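Local coordinates for C protein alpha-antigen (Streptococcus agalactiae, PDB 1YWM) that is a cell-wall-anchored surface protein that may play a role in both virulence and immunity, represented here by its N-terminal domain, at residues Leu92-Phe97 and Val114-Thr119. Sequence-based numbering, arbitrary orientation.
Sequences LTYNIF and VSVALT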
ATOM      1  N   LEU A  92       6.514 -12.572  -4.684  1.00 15.60           N
ATOM      2  CA  LEU A  92       6.849 -12.783  -3.291  1.00 15.15           C
ATOM      3  C   LEU A  92       6.727 -14.299  -3.083  1.00 15.71           C
ATOM      4  O   LEU A  92       5.702 -14.904  -3.436  1.00 17.38           O
ATOM      5  CB  LEU A  92       5.887 -11.998  -2.371  1.00 14.94           C
ATOM      6  CG  LEU A  92       5.848 -12.340  -0.857  1.00 19.08           C
ATOM      7  CD1 LEU A  92       7.226 -12.284  -0.134  1.00 14.64           C
ATOM      8  CD2 LEU A  92       4.846 -11.465  -0.113  1.00 23.08           C
ATOM      9  N   THR A  93       7.797 -14.915  -2.574  1.00 13.27           N
ATOM     10  CA  THR A  93       7.785 -16.359  -2.343  1.00 11.00           C
ATOM     11  C   THR A  93       8.239 -16.621  -0.923  1.00 11.41           C
ATOM     12  O   THR A  93       9.157 -15.982  -0.477  1.00 13.26           O
ATOM     13  CB  THR A  93       8.765 -17.055  -3.289  1.00 16.67           C
ATOM     14  OG1 THR A  93       8.368 -16.817  -4.645  1.00 13.05           O
ATOM     15  CG2 THR A  93       8.673 -18.600  -3.110  1.00 10.99           C
ATOM     16  N   TYR A  94       7.592 -17.573  -0.249  1.00 12.47           N
ATOM     17  CA  TYR A  94       8.027 -18.000   1.056  1.00 16.90           C
ATOM     18  C   TYR A  94       8.602 -19.405   0.845  1.00 14.56           C
ATOM     19  O   TYR A  94       7.902 -20.310   0.398  1.00 15.78           O
ATOM     20  CB  TYR A  94       6.846 -18.039   2.004  1.00 17.08           C
ATOM     21  CG  TYR A  94       6.294 -16.655   2.268  1.00 17.09           C
ATOM     22  CD1 TYR A  94       6.836 -15.853   3.277  1.00 16.40           C
ATOM     23  CD2 TYR A  94       5.291 -16.130   1.450  1.00 16.63           C
ATOM     24  CE1 TYR A  94       6.328 -14.543   3.527  1.00 14.03           C
ATOM     25  CE2 TYR A  94       4.782 -14.823   1.676  1.00 17.47           C
ATOM     26  CZ  TYR A  94       5.305 -14.053   2.718  1.00 16.67           C
ATOM     27  OH  TYR A  94       4.778 -12.793   2.956  1.00 15.43           O
ATOM     28  N   ASN A  95       9.875 -19.552   1.137  1.00 14.78           N
ATOM     29  CA  ASN A  95      10.514 -20.872   1.119  1.00 13.83           C
ATOM     30  C   ASN A  95      10.376 -21.428   2.537  1.00 12.12           C
ATOM     31  O   ASN A  95      10.748 -20.763   3.479  1.00 15.41           O
ATOM     32  CB  ASN A  95      11.989 -20.710   0.695  1.00 14.81           C
ATOM     33  CG  ASN A  95      12.118 -20.292  -0.798  1.00 16.21           C
ATOM     34  OD1 ASN A  95      11.306 -20.694  -1.619  1.00 19.36           O
ATOM     35  ND2 ASN A  95      13.107 -19.454  -1.120  1.00 15.50           N
ATOM     36  N   ILE A  96       9.906 -22.667   2.655  1.00 12.29           N
ATOM     37  CA  ILE A  96       9.535 -23.238   3.939  1.00 11.38           C
ATOM     38  C   ILE A  96      10.606 -24.299   4.296  1.00 13.06           C
ATOM     39  O   ILE A  96      10.970 -25.124   3.449  1.00 13.04           O
ATOM     40  CB  ILE A  96       8.138 -23.885   3.854  1.00 11.40           C
ATOM     41  CG1 ILE A  96       7.089 -22.896   3.261  1.00 13.88           C
ATOM     42  CG2 ILE A  96       7.672 -24.392   5.215  1.00 12.62           C
ATOM     43  CD1 ILE A  96       7.025 -21.544   3.996  1.00 14.55           C
ATOM     44  N   PHE A  97      11.066 -24.256   5.535  1.00 13.08           N
ATOM     45  CA  PHE A  97      12.160 -25.117   6.018  1.00 10.69           C
ATOM     46  C   PHE A  97      11.754 -25.883   7.273  1.00 15.68           C
ATOM     47  O   PHE A  97      11.100 -25.318   8.152  1.00 15.93           O
ATOM     48  CB  PHE A  97      13.383 -24.245   6.354  1.00 13.36           C
ATOM     49  CG  PHE A  97      13.922 -23.496   5.167  1.00 11.67           C
ATOM     50  CD1 PHE A  97      13.464 -22.201   4.877  1.00 21.32           C
ATOM     51  CD2 PHE A  97      14.806 -24.104   4.289  1.00 14.22           C
ATOM     52  CE1 PHE A  97      13.918 -21.517   3.739  1.00 18.88           C
ATOM     53  CE2 PHE A  97      15.293 -23.421   3.160  1.00 22.88           C
ATOM     54  CZ  PHE A  97      14.835 -22.107   2.892  1.00 16.97           C
ATOM     55  N   VAL A 114       5.652 -21.118  -1.191  1.00 15.30           N
ATOM     56  CA  VAL A 114       4.345 -20.465  -1.345  1.00 15.72           C
ATOM     57  C   VAL A 114       4.580 -19.225  -2.174  1.00 18.25           C
ATOM     58  O   VAL A 114       5.249 -18.320  -1.725  1.00 13.78           O
ATOM     59  CB  VAL A 114       3.706 -20.101  -0.008  1.00 19.59           C
ATOM     60  CG1 VAL A 114       2.312 -19.408  -0.225  1.00 15.89           C
ATOM     61  CG2 VAL A 114       3.545 -21.360   0.882  1.00 26.30           C
ATOM     62  N   SER A 115       4.056 -19.229  -3.399  1.00 12.38           N
ATOM     63  CA  SER A 115       4.273 -18.145  -4.356  1.00 21.91           C
ATOM     64  C   SER A 115       3.058 -17.238  -4.348  1.00 23.20           C
ATOM     65  O   SER A 115       1.930 -17.731  -4.396  1.00 21.14           O
ATOM     66  CB  SER A 115       4.416 -18.728  -5.764  1.00 26.86           C
ATOM     67  OG  SER A 115       5.423 -19.717  -5.775  1.00 38.07           O
ATOM     68  N   VAL A 116       3.295 -15.928  -4.277  1.00 20.54           N
ATOM     69  CA  VAL A 116       2.229 -14.930  -4.225  1.00 19.82           C
ATOM     70  C   VAL A 116       2.506 -13.842  -5.293  1.00 17.55           C
ATOM     71  O   VAL A 116       3.605 -13.301  -5.359  1.00 16.98           O
ATOM     72  CB  VAL A 116       2.164 -14.238  -2.807  1.00 24.90           C
ATOM     73  CG1 VAL A 116       0.851 -13.565  -2.611  1.00 27.10           C
ATOM     74  CG2 VAL A 116       2.389 -15.272  -1.637  1.00 19.83           C
ATOM     75  N   ALA A 117       1.527 -13.531  -6.136  1.00 18.89           N
ATOM     76  CA  ALA A 117       1.652 -12.375  -7.034  1.00 15.27           C
ATOM     77  C   ALA A 117       1.756 -11.116  -6.151  1.00 14.44           C
ATOM     78  O   ALA A 117       1.079 -11.047  -5.120  1.00 17.37           O
ATOM     79  CB  ALA A 117       0.425 -12.266  -7.907  1.00 19.59           C
ATOM     80  N   LEU A 118       2.609 -10.178  -6.550  1.00 16.79           N
ATOM     81  CA  LEU A 118       2.939  -9.000  -5.735  1.00 19.03           C
ATOM     82  C   LEU A 118       2.792  -7.724  -6.584  1.00 18.61           C
ATOM     83  O   LEU A 118       3.288  -7.646  -7.706  1.00 19.11           O
ATOM     84  CB  LEU A 118       4.373  -9.079  -5.188  1.00 16.95           C
ATOM     85  CG  LEU A 118       4.889  -7.828  -4.468  1.00 17.04           C
ATOM     86  CD1 LEU A 118       3.950  -7.575  -3.241  1.00 14.32           C
ATOM     87  CD2 LEU A 118       6.370  -8.018  -4.024  1.00 15.41           C
ATOM     88  N   THR A 119       2.136  -6.726  -6.010  1.00 15.21           N
ATOM     89  CA  THR A 119       2.066  -5.405  -6.609  1.00 12.85           C
ATOM     90  C   THR A 119       2.807  -4.429  -5.705  1.00 13.45           C
ATOM     91  O   THR A 119       2.466  -4.308  -4.529  1.00 17.94           O
ATOM     92  CB  THR A 119       0.578  -4.984  -6.664  1.00 19.10           C
ATOM     93  OG1 THR A 119      -0.101  -5.804  -7.612  1.00 20.59           O
ATOM     94  CG2 THR A 119       0.438  -3.504  -7.229  1.00 16.77           C
TER
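Leu92 and Val116 trade two backbone hydrogen bonds, and Tyr94 and Val114 trade two more, which locks the antiparallel strands 92-97 and 114-119 together over three residue pairs. The shortest of the four runs from Val116 N to Leu92 O at 2.7 Å. At the Tyr94 pair Val114 O accepts the bond from Tyr94 N, 2.9 Å away. That same oxygen also receives a CA-H...O contact from Thr93 CA at 3.3 Å.

The packing is tight on the face bearing Leu92, Tyr94, Val114, Val116 and Leu118. With CG beside its backbone N (chi1 -66°), Tyr94 turns the CD2/CE2 edge of its ring to the opposite strand. Val116 CG2 meets that edge near the ring plane, 4.1 Å from Tyr94 CE2, and the two side chains cross at a slant. Beyond it, Leu92 CB sits 4.3 Å from Leu118 CB. Strand 26-28 of the other sheet packs on this face through Leu28 on Val116, and Phe71 of the neighbouring strand 66-73 touches both leucines, while the hydroxyl of the buried Tyr94 is hydrogen-bonded to Pro55 O.

Thr93 and Ser115 make the looser, solvent-facing side. Although their CA atoms are only 4.4 Å apart, as expected of a non-hydrogen-bonded pair, Thr93 OG1 and Ser115 OG stay 4.3 Å apart without bonding. The ladder runs on past Tyr94, where Ile96 has backbone hydrogen bonds with Asp112 and His104. One apolar face turned inward and one polar face turned to solvent is the pattern of neighbouring strands in a beta sandwich, here the fibronectin-like fold that precedes the three-helix bundle.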